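Local atomic coordinates of antibiotic biosynthesis monooxygenase (Rhodospirillum rubrum, PDB entry 4HL9), a protein that probably acts as a monooxygenase of the antibiotic biosynthesis monooxygenase family. Residues A[91-94]-A[95-99]. Residues are numbered along the deposited sequence; the frame is centred on the assembly and turned at random.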
# COMPACT_ATOMS: atom_id res chain seq x y z
N GLU A 91 -22.85 4.97 6.23
CA GLU A 91 -23.78 4.93 5.11
C GLU A 91 -23.03 4.84 3.77
O GLU A 91 -23.35 4.01 2.92
CB GLU A 91 -24.71 6.15 5.14
CG GLU A 91 -25.95 6.03 4.26
CD GLU A 91 -25.66 6.29 2.77
OE1 GLU A 91 -24.80 7.16 2.43
OE2 GLU A 91 -26.31 5.63 1.95
N HIS A 92 -22.02 5.69 3.59
CA HIS A 92 -21.31 5.74 2.31
C HIS A 92 -20.54 4.44 2.02
O HIS A 92 -20.62 3.94 0.89
CB HIS A 92 -20.44 7.00 2.20
CG HIS A 92 -19.49 7.19 3.33
ND1 HIS A 92 -19.83 7.87 4.48
CD2 HIS A 92 -18.21 6.78 3.50
CE1 HIS A 92 -18.80 7.88 5.31
NE2 HIS A 92 -17.80 7.21 4.74
N PHE A 93 -19.86 3.87 3.01
CA PHE A 93 -19.19 2.56 2.83
C PHE A 93 -20.18 1.43 2.46
O PHE A 93 -19.99 0.71 1.46
CB PHE A 93 -18.34 2.17 4.04
CG PHE A 93 -17.50 0.93 3.85
CD1 PHE A 93 -18.09 -0.33 3.82
CD2 PHE A 93 -16.11 1.02 3.73
CE1 PHE A 93 -17.32 -1.50 3.64
CE2 PHE A 93 -15.32 -0.14 3.57
CZ PHE A 93 -15.93 -1.40 3.52
N THR A 94 -21.23 1.28 3.27
CA THR A 94 -22.18 0.19 3.06
C THR A 94 -23.04 0.35 1.79
O THR A 94 -23.53 -0.63 1.24
CB THR A 94 -23.09 -0.03 4.30
OG1 THR A 94 -23.77 1.18 4.59
CG2 THR A 94 -22.24 -0.48 5.51
N ARG A 95 -23.19 1.56 1.30
CA ARG A 95 -23.87 1.78 0.03
C ARG A 95 -22.89 1.60 -1.15
O ARG A 95 -23.14 0.80 -2.06
CB ARG A 95 -24.55 3.16 0.01
CG ARG A 95 -25.11 3.60 -1.35
CD ARG A 95 -25.86 4.92 -1.27
NE ARG A 95 -25.13 5.97 -0.55
CZ ARG A 95 -24.29 6.83 -1.12
NH1 ARG A 95 -24.05 6.79 -2.42
NH2 ARG A 95 -23.67 7.74 -0.37
N LEU A 96 -21.76 2.30 -1.10
CA LEU A 96 -20.87 2.39 -2.25
C LEU A 96 -20.05 1.13 -2.54
O LEU A 96 -19.90 0.76 -3.73
CB LEU A 96 -19.98 3.65 -2.20
CG LEU A 96 -20.70 5.01 -2.31
CD1 LEU A 96 -19.83 6.16 -1.81
CD2 LEU A 96 -21.19 5.29 -3.72
N VAL A 97 -19.56 0.46 -1.48
CA VAL A 97 -18.62 -0.65 -1.64
C VAL A 97 -19.23 -1.90 -2.33
O VAL A 97 -18.58 -2.49 -3.22
CB VAL A 97 -17.85 -1.00 -0.33
CG1 VAL A 97 -16.96 -2.21 -0.53
CG2 VAL A 97 -16.97 0.18 0.11
N PRO A 98 -20.45 -2.32 -1.91
CA PRO A 98 -21.07 -3.42 -2.67
C PRO A 98 -21.38 -3.03 -4.12
O PRO A 98 -21.24 -3.87 -5.01
CB PRO A 98 -22.35 -3.73 -1.87
CG PRO A 98 -22.03 -3.23 -0.46
CD PRO A 98 -21.22 -1.99 -0.69
N LEU A 99 -21.75 -1.77 -4.37
CA LEU A 99 -21.98 -1.33 -5.75
C LEU A 99 -20.72 -1.40 -6.62
O LEU A 99 -20.80 -1.69 -7.81
CB LEU A 99 -22.57 0.08 -5.79
CG LEU A 99 -23.96 0.29 -5.18
CD1 LEU A 99 -24.26 1.78 -5.21
CD2 LEU A 99 -25.00 -0.54 -5.96
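Glu91 and Arg95, one helical turn apart, join through a side-on, two-pronged salt bridge. Arg95 NE donates to Glu91 OE2 at 2.8 Å and Arg95 NH2 to Glu91 OE1 at 3.1 Å, each oxygen using its syn lone pair. Carboxylate and guanidinium lie nearly coplanar, 9° apart, and the paired bonds hold both flat groups against rotation. The arginine chain, extended at first, bends at chi3 to turn NE and NH2 back toward the preceding turn. Its length also lets NH2 reach Glu46 of helix 37-52, so the guanidinium is shared between two carboxylates.

On another side of the helix, beta-branched Val97 presents one methyl, CG2, over the centre of the Phe93 ring, 3.6 Å from the centroid and only 2° off the normal, a CH-pi contact. Phe93 swings CG opposite its own nitrogen (chi1 -173°), sending the ring toward the next turn, while His87 meets it edge-to-face.

Along the backbone, Arg95 N bonds to Glu91 O at 2.9 Å, Leu96 N to His92 O at 2.8 Å and Val97 N to Phe93 O at 3.0 Å. Pro98 has no N-H to continue the series; its CD sits 3.3 Å from Thr94 O, and the helix kinks there. Leu96, apolar and buried, packs on Leu47, and His92 NE2 bonds to Glu54. The side bearing His92, Arg95 and Leu96 thus meets helix 37-52, consistent with the ferredoxin-like alpha+beta fold of this family.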